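Local coordinates for 3-oxoacyl-[acyl-carrier-protein] synthase 2 (Rickettsia rickettsii, PDB 4JGA) that probably catalyses the condensation of malonyl-[acyl-carrier-protein] with a growing acyl chain, the elongation step of bacterial fatty acid synthesis, as a thiolase-fold homodimer, at residues A[35-40]-A[380-385]; A[77-82]-A[98-103]; A[203-208]-A[266-271]; A[232-235]-A[240-243]; A[303-308]-A[426-431]. All blocks are in the same frame, centred on the assembly; numbering follows the deposited sequence.

Interaction 1. Residues A[35-40]-A[380-385]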
# COMPACT_ATOMS: atom_id res chain seq x y z
N SER A 35 -9.09 -26.68 7.91
CA SER A 35 -8.80 -26.81 9.33
C SER A 35 -9.20 -25.51 10.06
O SER A 35 -9.79 -25.59 11.13
CB SER A 35 -7.34 -27.18 9.55
OG SER A 35 -6.49 -26.16 9.05
N SER A 36 -8.88 -24.34 9.49
CA SER A 36 -9.23 -23.06 10.14
C SER A 36 -10.75 -22.96 10.36
O SER A 36 -11.20 -22.59 11.44
CB SER A 36 -8.74 -21.85 9.32
OG SER A 36 -7.35 -21.80 9.19
N TRP A 37 -11.52 -23.27 9.32
CA TRP A 37 -12.97 -23.06 9.34
C TRP A 37 -13.63 -24.06 10.28
O TRP A 37 -14.51 -23.67 11.04
CB TRP A 37 -13.55 -23.13 7.93
CG TRP A 37 -15.01 -22.93 7.83
CD1 TRP A 37 -15.93 -23.82 7.33
CD2 TRP A 37 -15.74 -21.79 8.27
NE1 TRP A 37 -17.19 -23.28 7.44
CE2 TRP A 37 -17.10 -22.04 8.00
CE3 TRP A 37 -15.38 -20.56 8.84
CZ2 TRP A 37 -18.10 -21.10 8.28
CZ3 TRP A 37 -16.35 -19.65 9.13
CH2 TRP A 37 -17.69 -19.91 8.86
N LYS A 38 -13.20 -25.33 10.26
CA LYS A 38 -13.71 -26.29 11.25
C LYS A 38 -13.49 -25.75 12.67
O LYS A 38 -14.40 -25.79 13.50
CB LYS A 38 -13.12 -27.71 11.10
N ASN A 39 -12.28 -25.27 12.96
CA ASN A 39 -11.99 -24.77 14.31
C ASN A 39 -12.76 -23.52 14.71
O ASN A 39 -13.22 -23.41 15.86
CB ASN A 39 -10.49 -24.57 14.51
CG ASN A 39 -9.78 -25.89 14.72
OD1 ASN A 39 -10.37 -26.84 15.22
ND2 ASN A 39 -8.54 -25.96 14.33
N ILE A 40 -12.94 -22.61 13.75
CA ILE A 40 -13.78 -21.43 13.98
C ILE A 40 -15.19 -21.84 14.37
O ILE A 40 -15.73 -21.43 15.42
CB ILE A 40 -13.84 -20.53 12.74
CG1 ILE A 40 -12.50 -19.79 12.53
CG2 ILE A 40 -15.02 -19.56 12.81
CD1 ILE A 40 -12.16 -18.75 13.59
N ILE A 380 -21.70 -18.40 4.09
CA ILE A 380 -22.67 -18.61 3.02
C ILE A 380 -22.61 -20.06 2.55
O ILE A 380 -23.64 -20.70 2.40
CB ILE A 380 -22.40 -17.70 1.81
CG1 ILE A 380 -22.82 -16.28 2.12
CG2 ILE A 380 -23.15 -18.18 0.57
CD1 ILE A 380 -22.25 -15.24 1.17
N ARG A 381 -21.39 -20.56 2.30
CA ARG A 381 -21.26 -21.96 1.84
C ARG A 381 -21.93 -22.95 2.81
O ARG A 381 -22.64 -23.86 2.36
CB ARG A 381 -19.81 -22.37 1.62
CG ARG A 381 -19.70 -23.71 0.89
CD ARG A 381 -18.30 -24.31 0.94
NE ARG A 381 -17.97 -24.72 2.29
CZ ARG A 381 -16.75 -25.06 2.70
NH1 ARG A 381 -15.73 -25.10 1.87
NH2 ARG A 381 -16.57 -25.39 3.97
N ASP A 382 -21.72 -22.76 4.11
CA ASP A 382 -22.16 -23.72 5.10
C ASP A 382 -23.38 -23.27 5.90
O ASP A 382 -23.81 -23.98 6.80
CB ASP A 382 -21.01 -24.10 6.05
CG ASP A 382 -19.87 -24.82 5.32
OD1 ASP A 382 -20.06 -25.26 4.16
OD2 ASP A 382 -18.76 -24.91 5.89
N GLN A 383 -23.95 -22.12 5.54
CA GLN A 383 -25.18 -21.64 6.19
C GLN A 383 -25.02 -21.71 7.71
O GLN A 383 -25.82 -22.28 8.45
CB GLN A 383 -26.39 -22.44 5.72
CG GLN A 383 -26.65 -22.31 4.22
CD GLN A 383 -27.07 -20.90 3.83
OE1 GLN A 383 -28.19 -20.47 4.12
NE2 GLN A 383 -26.17 -20.17 3.19
N ILE A 384 -23.95 -21.08 8.16
CA ILE A 384 -23.65 -21.02 9.56
C ILE A 384 -22.87 -19.76 9.89
O ILE A 384 -21.99 -19.35 9.16
CB ILE A 384 -22.92 -22.29 10.03
CG1 ILE A 384 -22.85 -22.34 11.54
CG2 ILE A 384 -21.53 -22.39 9.46
CD1 ILE A 384 -22.50 -23.72 12.06
N ALA A 385 -23.25 -19.15 11.01
CA ALA A 385 -22.59 -17.99 11.53
C ALA A 385 -21.64 -18.44 12.63
O ALA A 385 -22.07 -19.13 13.57
CB ALA A 385 -23.63 -17.03 12.10

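Interaction 2. Residues A[77-82]-A[98-103]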
# COMPACT_ATOMS: atom_id res chain seq x y z
N GLU A 77 8.00 -25.87 3.09
CA GLU A 77 8.03 -27.10 2.32
C GLU A 77 6.62 -27.58 1.96
O GLU A 77 6.42 -28.19 0.92
CB GLU A 77 8.75 -28.20 3.16
CG GLU A 77 10.27 -28.07 3.37
CD GLU A 77 10.78 -26.89 4.27
OE1 GLU A 77 10.03 -26.23 5.03
OE2 GLU A 77 12.02 -26.61 4.23
N ASN A 78 5.66 -27.28 2.82
CA ASN A 78 4.26 -27.66 2.57
C ASN A 78 3.64 -27.04 1.34
O ASN A 78 2.64 -27.53 0.87
CB ASN A 78 3.38 -27.32 3.79
CG ASN A 78 3.71 -28.19 4.98
OD1 ASN A 78 4.22 -29.30 4.83
ND2 ASN A 78 3.41 -27.70 6.19
N PHE A 79 4.21 -25.93 0.85
CA PHE A 79 3.61 -25.24 -0.29
C PHE A 79 4.62 -24.67 -1.29
O PHE A 79 4.23 -23.93 -2.21
CB PHE A 79 2.69 -24.12 0.22
CG PHE A 79 3.43 -23.03 0.96
CD1 PHE A 79 3.68 -23.14 2.32
CD2 PHE A 79 3.91 -21.92 0.30
CE1 PHE A 79 4.38 -22.16 3.00
CE2 PHE A 79 4.61 -20.93 0.98
CZ PHE A 79 4.86 -21.06 2.32
N THR A 80 5.89 -25.03 -1.11
CA THR A 80 6.96 -24.46 -1.91
C THR A 80 7.85 -25.59 -2.42
O THR A 80 8.31 -26.41 -1.65
CB THR A 80 7.84 -23.49 -1.09
OG1 THR A 80 7.02 -22.48 -0.48
CG2 THR A 80 8.91 -22.82 -1.98
N GLN A 81 8.03 -25.61 -3.73
CA GLN A 81 8.90 -26.53 -4.42
C GLN A 81 10.31 -26.42 -3.83
O GLN A 81 10.77 -25.32 -3.51
CB GLN A 81 8.92 -26.05 -5.88
CG GLN A 81 8.80 -27.04 -6.99
CD GLN A 81 9.04 -26.34 -8.32
OE1 GLN A 81 8.71 -25.16 -8.48
NE2 GLN A 81 9.63 -27.03 -9.27
N ALA A 82 10.99 -27.56 -3.70
CA ALA A 82 12.37 -27.62 -3.16
C ALA A 82 13.32 -26.51 -3.67
O ALA A 82 14.02 -25.90 -2.88
CB ALA A 82 12.97 -28.99 -3.43
N GLY A 98 1.71 -15.05 3.45
CA GLY A 98 1.02 -14.54 2.26
C GLY A 98 1.16 -15.51 1.08
O GLY A 98 0.19 -15.82 0.42
N VAL A 99 2.36 -15.98 0.84
CA VAL A 99 2.60 -16.89 -0.27
C VAL A 99 1.88 -18.21 -0.02
O VAL A 99 1.31 -18.77 -0.94
CB VAL A 99 4.10 -17.10 -0.51
CG1 VAL A 99 4.34 -18.17 -1.57
CG2 VAL A 99 4.76 -15.80 -0.98
N ALA A 100 1.87 -18.66 1.22
CA ALA A 100 1.17 -19.88 1.56
C ALA A 100 -0.36 -19.75 1.31
O ALA A 100 -0.97 -20.61 0.68
CB ALA A 100 1.47 -20.27 3.00
N ALA A 101 -0.96 -18.66 1.79
CA ALA A 101 -2.39 -18.46 1.59
C ALA A 101 -2.72 -18.30 0.07
O ALA A 101 -3.72 -18.82 -0.42
CB ALA A 101 -2.89 -17.28 2.39
N ALA A 102 -1.89 -17.59 -0.65
CA ALA A 102 -2.13 -17.36 -2.07
C ALA A 102 -1.98 -18.66 -2.86
O ALA A 102 -2.72 -18.90 -3.79
CB ALA A 102 -1.18 -16.32 -2.60
N THR A 103 -1.03 -19.49 -2.45
CA THR A 103 -0.81 -20.77 -3.11
C THR A 103 -2.07 -21.65 -2.95
O THR A 103 -2.58 -22.18 -3.94
CB THR A 103 0.44 -21.48 -2.57
OG1 THR A 103 1.61 -20.70 -2.90
CG2 THR A 103 0.54 -22.89 -3.16

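Interaction 3. Residues A[203-208]-A[266-271]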
# COMPACT_ATOMS: atom_id res chain seq x y z
N TYR A 203 -10.19 -3.95 -16.16
CA TYR A 203 -8.74 -3.89 -16.22
C TYR A 203 -8.04 -5.22 -15.94
O TYR A 203 -6.84 -5.32 -16.10
CB TYR A 203 -8.22 -2.82 -15.25
CG TYR A 203 -8.84 -1.47 -15.48
CD1 TYR A 203 -8.65 -0.79 -16.68
CD2 TYR A 203 -9.64 -0.88 -14.52
CE1 TYR A 203 -9.23 0.46 -16.90
CE2 TYR A 203 -10.21 0.37 -14.71
CZ TYR A 203 -10.01 1.03 -15.90
OH TYR A 203 -10.61 2.24 -16.07
N ALA A 204 -8.79 -6.22 -15.52
CA ALA A 204 -8.23 -7.54 -15.30
C ALA A 204 -9.37 -8.54 -15.34
O ALA A 204 -10.52 -8.20 -15.01
CB ALA A 204 -7.56 -7.60 -13.94
N ASP A 205 -9.06 -9.78 -15.68
CA ASP A 205 -10.05 -10.85 -15.59
C ASP A 205 -10.00 -11.65 -14.31
O ASP A 205 -11.02 -12.19 -13.87
CB ASP A 205 -9.88 -11.81 -16.76
CG ASP A 205 -10.12 -11.15 -18.09
OD1 ASP A 205 -11.06 -10.33 -18.17
OD2 ASP A 205 -9.44 -11.50 -19.06
N VAL A 206 -8.80 -11.77 -13.75
CA VAL A 206 -8.60 -12.50 -12.48
C VAL A 206 -7.70 -11.66 -11.57
O VAL A 206 -6.79 -10.98 -12.04
CB VAL A 206 -7.96 -13.86 -12.73
CG1 VAL A 206 -7.72 -14.62 -11.42
CG2 VAL A 206 -8.83 -14.68 -13.67
N MET A 207 -7.99 -11.67 -10.26
CA MET A 207 -7.14 -10.97 -9.29
C MET A 207 -6.88 -11.83 -8.07
O MET A 207 -7.78 -12.50 -7.58
CB MET A 207 -7.74 -9.65 -8.84
CG MET A 207 -7.90 -8.61 -9.95
SD MET A 207 -6.34 -7.92 -10.55
CE MET A 207 -5.85 -7.00 -9.13
N ILE A 208 -5.63 -11.83 -7.64
CA ILE A 208 -5.24 -12.48 -6.42
C ILE A 208 -5.19 -11.38 -5.37
O ILE A 208 -4.41 -10.40 -5.51
CB ILE A 208 -3.83 -13.10 -6.56
CG1 ILE A 208 -3.69 -13.94 -7.84
CG2 ILE A 208 -3.53 -13.94 -5.35
CD1 ILE A 208 -4.81 -14.91 -8.14
N TYR A 266 -17.20 -12.73 -13.92
CA TYR A 266 -18.16 -13.82 -13.82
C TYR A 266 -18.20 -14.70 -15.07
O TYR A 266 -18.16 -15.90 -14.95
CB TYR A 266 -19.55 -13.27 -13.47
CG TYR A 266 -20.60 -14.31 -13.18
CD1 TYR A 266 -20.25 -15.54 -12.63
CD2 TYR A 266 -21.93 -14.08 -13.45
CE1 TYR A 266 -21.20 -16.50 -12.35
CE2 TYR A 266 -22.90 -15.03 -13.18
CZ TYR A 266 -22.54 -16.24 -12.61
OH TYR A 266 -23.47 -17.23 -12.34
N GLU A 267 -18.32 -14.11 -16.26
CA GLU A 267 -18.39 -14.92 -17.49
C GLU A 267 -17.14 -15.79 -17.66
O GLU A 267 -17.23 -16.99 -17.95
CB GLU A 267 -18.62 -14.09 -18.76
CG GLU A 267 -19.92 -13.29 -18.79
CD GLU A 267 -21.19 -14.12 -18.57
OE1 GLU A 267 -21.33 -15.15 -19.23
OE2 GLU A 267 -22.07 -13.76 -17.72
N HIS A 268 -15.98 -15.17 -17.44
CA HIS A 268 -14.68 -15.84 -17.44
C HIS A 268 -14.66 -17.07 -16.52
O HIS A 268 -14.29 -18.17 -16.95
CB HIS A 268 -13.64 -14.85 -16.99
CG HIS A 268 -12.23 -15.29 -17.21
ND1 HIS A 268 -11.55 -16.07 -16.31
CD2 HIS A 268 -11.36 -14.99 -18.20
CE1 HIS A 268 -10.32 -16.27 -16.77
NE2 HIS A 268 -10.18 -15.61 -17.90
N ALA A 269 -15.14 -16.90 -15.29
CA ALA A 269 -15.30 -18.01 -14.36
C ALA A 269 -16.23 -19.12 -14.90
O ALA A 269 -15.86 -20.30 -14.90
CB ALA A 269 -15.79 -17.53 -13.02
N LEU A 270 -17.41 -18.72 -15.37
CA LEU A 270 -18.36 -19.68 -15.93
C LEU A 270 -17.82 -20.42 -17.13
O LEU A 270 -17.97 -21.63 -17.23
CB LEU A 270 -19.67 -19.01 -16.34
CG LEU A 270 -20.49 -18.44 -15.20
CD1 LEU A 270 -21.66 -17.62 -15.76
CD2 LEU A 270 -20.97 -19.55 -14.27
N ASN A 271 -17.18 -19.69 -18.03
CA ASN A 271 -16.63 -20.28 -19.24
C ASN A 271 -15.61 -21.37 -19.00
O ASN A 271 -15.51 -22.27 -19.84
CB ASN A 271 -15.99 -19.22 -20.14
CG ASN A 271 -17.03 -18.36 -20.84
OD1 ASN A 271 -18.21 -18.72 -20.93
ND2 ASN A 271 -16.59 -17.21 -21.34
O HOH W 1 -7.99 -14.27 -19.30

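Interaction 4. Residues A[232-235]-A[240-243]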
# COMPACT_ATOMS: atom_id res chain seq x y z
N THR A 232 -4.16 -6.60 28.53
CA THR A 232 -3.01 -6.97 29.35
C THR A 232 -3.43 -7.67 30.65
O THR A 232 -2.58 -7.99 31.45
CB THR A 232 -2.13 -5.75 29.70
OG1 THR A 232 -2.90 -4.82 30.43
CG2 THR A 232 -1.61 -5.05 28.44
N LYS A 233 -4.72 -7.93 30.80
CA LYS A 233 -5.29 -8.50 32.01
C LYS A 233 -5.62 -10.03 31.95
O LYS A 233 -6.01 -10.61 32.95
CB LYS A 233 -6.57 -7.71 32.38
N TYR A 234 -5.47 -10.68 30.80
CA TYR A 234 -5.78 -12.11 30.70
C TYR A 234 -4.56 -12.94 30.29
O TYR A 234 -4.72 -13.99 29.65
CB TYR A 234 -6.89 -12.35 29.69
CG TYR A 234 -8.30 -12.06 30.19
CD1 TYR A 234 -8.80 -10.77 30.16
CD2 TYR A 234 -9.12 -13.08 30.66
CE1 TYR A 234 -10.07 -10.49 30.60
CE2 TYR A 234 -10.41 -12.81 31.09
CZ TYR A 234 -10.88 -11.51 31.05
OH TYR A 234 -12.14 -11.22 31.47
N ASN A 235 -3.35 -12.51 30.67
CA ASN A 235 -2.13 -13.27 30.32
C ASN A 235 -2.10 -14.70 30.89
O ASN A 235 -1.50 -15.59 30.27
CB ASN A 235 -0.87 -12.54 30.76
CG ASN A 235 -0.61 -11.27 29.97
OD1 ASN A 235 -0.91 -11.17 28.77
ND2 ASN A 235 0.00 -10.31 30.63
N LYS A 240 -9.35 -16.49 26.99
CA LYS A 240 -10.44 -15.66 27.49
C LYS A 240 -10.28 -14.16 27.19
O LYS A 240 -11.17 -13.38 27.47
CB LYS A 240 -10.58 -15.87 29.00
CG LYS A 240 -11.09 -17.25 29.35
CD LYS A 240 -11.05 -17.53 30.84
CE LYS A 240 -12.06 -16.71 31.63
NZ LYS A 240 -13.44 -17.24 31.50
N ALA A 241 -9.13 -13.78 26.64
CA ALA A 241 -8.76 -12.36 26.48
C ALA A 241 -9.62 -11.62 25.49
O ALA A 241 -10.04 -10.48 25.75
CB ALA A 241 -7.29 -12.23 26.08
N SER A 242 -9.82 -12.23 24.33
CA SER A 242 -10.49 -11.56 23.22
C SER A 242 -12.01 -11.80 23.38
O SER A 242 -12.50 -12.90 23.13
CB SER A 242 -9.97 -12.07 21.89
OG SER A 242 -10.45 -11.33 20.80
N ARG A 243 -12.72 -10.76 23.83
CA ARG A 243 -14.12 -10.87 24.26
C ARG A 243 -14.98 -9.71 23.76
O ARG A 243 -15.50 -8.90 24.53
CB ARG A 243 -14.20 -11.03 25.79
CG ARG A 243 -13.40 -10.03 26.61
CD ARG A 243 -13.10 -10.57 28.00
NE ARG A 243 -14.27 -11.16 28.65
CZ ARG A 243 -14.46 -12.44 28.97
NH1 ARG A 243 -13.55 -13.39 28.74
NH2 ARG A 243 -15.61 -12.80 29.54

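Interaction 5. Residues A[303-308]-A[426-431]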
# COMPACT_ATOMS: atom_id res chain seq x y z
N TYR A 303 -20.23 3.84 9.94
CA TYR A 303 -21.60 3.88 9.49
C TYR A 303 -21.68 4.10 7.99
O TYR A 303 -22.41 3.41 7.30
CB TYR A 303 -22.38 5.00 10.22
CG TYR A 303 -23.81 5.21 9.75
CD1 TYR A 303 -24.08 6.08 8.73
CD2 TYR A 303 -24.87 4.51 10.30
CE1 TYR A 303 -25.37 6.27 8.27
CE2 TYR A 303 -26.18 4.69 9.88
CZ TYR A 303 -26.41 5.57 8.84
OH TYR A 303 -27.67 5.82 8.36
N ARG A 304 -20.94 5.08 7.49
CA ARG A 304 -20.94 5.38 6.08
C ARG A 304 -20.38 4.24 5.24
O ARG A 304 -20.89 3.97 4.18
CB ARG A 304 -20.16 6.67 5.80
CG ARG A 304 -20.90 7.94 6.25
CD ARG A 304 -19.98 9.15 6.21
NE ARG A 304 -19.40 9.28 4.89
CZ ARG A 304 -18.11 9.35 4.62
NH1 ARG A 304 -17.18 9.47 5.58
NH2 ARG A 304 -17.73 9.37 3.35
N ALA A 305 -19.30 3.60 5.68
CA ALA A 305 -18.74 2.49 4.91
C ALA A 305 -19.77 1.37 4.71
O ALA A 305 -19.92 0.85 3.61
CB ALA A 305 -17.51 1.95 5.58
N MET A 306 -20.47 1.01 5.79
CA MET A 306 -21.52 0.01 5.71
C MET A 306 -22.63 0.47 4.77
O MET A 306 -23.05 -0.26 3.87
CB MET A 306 -22.10 -0.30 7.10
CG MET A 306 -21.10 -1.02 8.01
SD MET A 306 -21.83 -1.50 9.58
CE MET A 306 -21.99 0.10 10.39
N ARG A 307 -23.09 1.69 4.99
CA ARG A 307 -24.17 2.23 4.21
C ARG A 307 -23.83 2.26 2.73
O ARG A 307 -24.63 1.85 1.89
CB ARG A 307 -24.52 3.63 4.70
CG ARG A 307 -25.74 4.24 4.02
CD ARG A 307 -25.73 5.75 4.12
NE ARG A 307 -24.46 6.26 3.58
CZ ARG A 307 -24.00 7.49 3.77
NH1 ARG A 307 -24.70 8.37 4.47
NH2 ARG A 307 -22.84 7.85 3.24
N ASP A 308 -22.65 2.77 2.42
CA ASP A 308 -22.20 2.86 1.03
C ASP A 308 -22.00 1.48 0.38
O ASP A 308 -22.21 1.32 -0.80
CB ASP A 308 -20.89 3.62 0.94
CG ASP A 308 -21.03 5.10 1.33
OD1 ASP A 308 -22.16 5.59 1.61
OD2 ASP A 308 -19.97 5.74 1.36
N ASN A 426 -11.77 3.08 6.91
CA ASN A 426 -12.85 2.10 7.05
C ASN A 426 -13.16 1.44 5.73
O ASN A 426 -13.22 2.11 4.70
CB ASN A 426 -14.13 2.75 7.54
CG ASN A 426 -13.90 3.62 8.76
OD1 ASN A 426 -13.77 3.12 9.88
ND2 ASN A 426 -13.83 4.92 8.56
N ALA A 427 -13.31 0.12 5.77
CA ALA A 427 -13.73 -0.61 4.60
C ALA A 427 -14.82 -1.62 4.96
O ALA A 427 -14.71 -2.33 5.99
CB ALA A 427 -12.54 -1.29 3.96
N SER A 428 -15.86 -1.68 4.14
CA SER A 428 -16.93 -2.68 4.26
C SER A 428 -17.14 -3.37 2.92
O SER A 428 -17.12 -2.71 1.85
CB SER A 428 -18.24 -2.04 4.71
OG SER A 428 -18.11 -1.58 6.04
N LEU A 429 -17.34 -4.67 2.98
CA LEU A 429 -17.56 -5.49 1.81
C LEU A 429 -18.89 -6.26 1.95
O LEU A 429 -19.20 -6.75 3.03
CB LEU A 429 -16.40 -6.46 1.64
CG LEU A 429 -15.07 -5.81 1.22
CD1 LEU A 429 -13.89 -6.77 1.46
CD2 LEU A 429 -15.14 -5.33 -0.23
N VAL A 430 -19.64 -6.33 0.86
CA VAL A 430 -20.86 -7.13 0.80
C VAL A 430 -20.69 -8.26 -0.24
O VAL A 430 -20.31 -8.03 -1.40
CB VAL A 430 -22.10 -6.30 0.43
CG1 VAL A 430 -23.33 -7.20 0.27
CG2 VAL A 430 -22.35 -5.24 1.48
N ILE A 431 -21.04 -9.46 0.20
CA ILE A 431 -20.97 -10.65 -0.62
C ILE A 431 -22.35 -11.26 -0.66
O ILE A 431 -23.07 -11.26 0.34
CB ILE A 431 -20.07 -11.70 0.04
CG1 ILE A 431 -18.66 -11.17 0.16
CG2 ILE A 431 -20.03 -12.96 -0.81
CD1 ILE A 431 -17.82 -12.11 1.05

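Interaction 1. Residues A[35-40]-A[380-385]
Two helices of the thiolase fold, 33-41 near the start of the chain and 368-382 from its C-terminal half, are joined where W37 of the first meets D382 in the 380-385 segment. The indole NE1 of W37 donates to OD2 of D382 at 2.7 Å, a bent bond with an N-H...O angle of 144°. The oxygen lies at the edge of the ring and is met on its anti side, tilted 28° out of the carboxylate plane. W37 reaches it because CG stands anti to the backbone N (chi1 -180°), which extends the indole toward the 380-385 segment. The syn side of the same OD2 is taken by NH2 of R381 at 3.0 Å, while NE of R381 holds OD1, so a side-on salt bridge fixes the carboxylate that receives the indole. NH2 of R381 also lies 3.8 Å from CD1 of W37, with guanidinium and indole steeply inclined. At the six-membered end of the indole, CZ2 packs 3.8 Å from CG2 of I384, beyond the turn at Q383. W37 also touches L378 within helix 368-382, and I40 packs against F375 of that helix and I361 of helix 358-361. Strand 384-385 then pairs with 408-409.

Interaction 2. Residues A[77-82]-A[98-103]
Aromatic packing carries most of this contact: the ring of F79, in the loop between strand 62-64 and helix 85-89, lies flat against A100 on helix 93-109. The methyl CB of A100 sits almost centrally over one ring face, 3.5 Å from the centroid and 12° off the ring normal, a well-centred CH-pi contact. The ring lies close along the helix backbone as well, with its CE2 3.6 Å from the CA of A100. F79 takes the less common chi1 of 65°, which places CG between its backbone N and carbonyl carbon and lays the ring on the helix.

Apolar contacts add to this. CG1 of V99 approaches the edge near the ring plane, 3.8 Å from CE2 of F79, and L88 of helix 85-89 also touches F79.

Hydrogen bonds are made within the helix and to a third element. OG1 of T103 bonds back to the carbonyl O of V99 at 2.8 Å, from the opposite face of that carbonyl to the helical N-H of T103. K171 of helix 163-172 is hydrogen-bonded to both OG1 of T103 and O of F79, thereby linking the two segments indirectly. Beside these polar groups, CG2 of T103 makes a van der Waals approach of 3.9 Å to the carbonyl O of F79.

Direct attachment of the loop to the helix is thus by dispersion and CH-pi contact, with the small side chain of A100 permitting the close approach, while the lysine ties loop carbonyl and helix hydroxyl together.

Interaction 3. Residues A[203-208]-A[266-271]
H268, in the first turn of the short helix 266-271, turns one imidazole face to D205, which immediately precedes strand 206-213. The methylene CB of D205 lies over that face, 4.1 Å from the ring centroid and 23° off the normal, displaced toward the rim so that its nearest ring atom is CD2 of H268 at 3.8 Å. The two side chains cross nearly at right angles, yet the carboxylate and the imidazole are inclined by only 26°. V206 adds a second apolar contact, its CG2 lying 3.8 Å from CE1 of H268.

The polar ends meet through a water rather than directly, for OD2 of D205 and NE2 of H268 are 4.3 Å apart. This water donates to OD2 of D205 at 3.1 Å and is hydrogen-bonded to NE2 of H268 at 2.9 Å.

Farther out, both partners are held by stronger contacts. OD1 of D205 forms a salt bridge with R121, and ND1 of H268 is hydrogen-bonded to E264 near the end of strand 257-265. With one ring nitrogen on a carboxylate and the other on the water, the rotation of the imidazole is well defined; E264 would be expected to raise its proton affinity, while the charge of D205 is partly balanced by R121. W111 meets the imidazole edge-to-face and also touches V206.

Backbone bonds from D205 to E265 and from M207 to L263 make strands 206-213 and 257-265 antiparallel neighbours. Through H268 the helix that follows 257-265 packs beside the start of 206-213, where these two inner strands of the large mixed sheet begin and end, in the layered alpha/beta core of the thiolase fold.

Interaction 4. Residues A[232-235]-A[240-243]
The ring of Y234 and the guanidinium of R243 lie in nearly parallel planes, only 4° apart, but are displaced so that the guanidinium lies mainly against the phenolic end. OH of Y234 stands over one guanidinium face, 3.4 Å above the plane and toward its rim, with NE of R243 at 3.5 Å. One face of the Y234 ring receives the carbonyl O of K240, 3.7 Å above the plane and offset toward the rim. At the edge of the guanidinium, NH1 of R243 donates to that same carbonyl O of K240 at 2.7 Å, in the guanidinium plane and on a carbonyl lone pair.

Aliphatic atoms complete the contact. CB of K240 touches CD2 of Y234 at 3.6 Å, and at the root of the tyrosine its CB meets CB of A241, also at 3.6 Å. R243, with chi1 at 50°, bends at chi3, which brings the guanidinium round to the K240 carbonyl and the phenol.

The outer groups are held by acids: OH of Y234 is hydrogen-bonded to D248, while NE and NH2 of R243 form salt bridges with D246 and D392.

Within this loop between helix 218-226 and strand 257-265, the phenol and the guanidinium thus make a van der Waals contact, each with its own carboxylate partners. The two carboxylates probably balance the charge of R243, and with the K240 carbonyl they fix the orientation of the guanidinium, with Y234 packed on its face.

Interaction 5. Residues A[303-308]-A[426-431]
A305 is the first residue of helix 300-312 in this stretch to meet strand 425-432, and its CB points toward the strand. The methyl stands 4.0 Å from CB of N426 and 3.6 Å from OG of S428, set against two residues that lie on the same side of the strand. The carbonyl O of A305 comes 3.5 Å from CB of S428. M306 follows. Its CB points away from the strand, yet its CG still lies 3.6 Å from OG of S428, and the rest of its side chain packs on L416 and helix 331-345.

The helix and strand segments run in roughly the same direction, inclined by 26°, with their axes 7.1 Å apart at closest approach. Such close spacing suits the small side chains A305 and S428. S428 turns OG anti to its carbonyl carbon (chi1 -67°), which brings the hydroxyl up beside A305 and M306.

The polar ends of the strand residues are engaged elsewhere. OG of S428 is hydrogen-bonded to N418, a potassium-site residue on the adjoining strand 414-421, and ND2 of N426 to D288. T286 of strand 278-287, on the other flank, touches A305.

The helix therefore rests on the sheet through van der Waals contacts alone between these segments, although polar atoms lie at the interface. With its hydroxyl bonded to N418, S428 stands as a second-shell residue of the potassium site, and its buried polarity is satisfied within the sheet.

How the interactions relate
Interactions 2 and 5 are buried, and both rest on an alanine pressed close to its partner; interactions 1, 3 and 4 are partly buried and bring in charged groups. Interactions 3 and 5 attach helices to different strands of the same mixed sheet, one at strands 206-213 and 257-265 of the N-terminal half, the other on strand 425-432. Interactions 1 and 5 touch directly, CD1 of I380 lying 3.7 Å from CG2 of I431, so helix 368-382 is common ground between them. Only interaction 1 has a direct hydrogen bond between its segments; interaction 3 uses a water. Interaction 4, confined to one loop, lies about 43 Å from interaction 3, centre to centre.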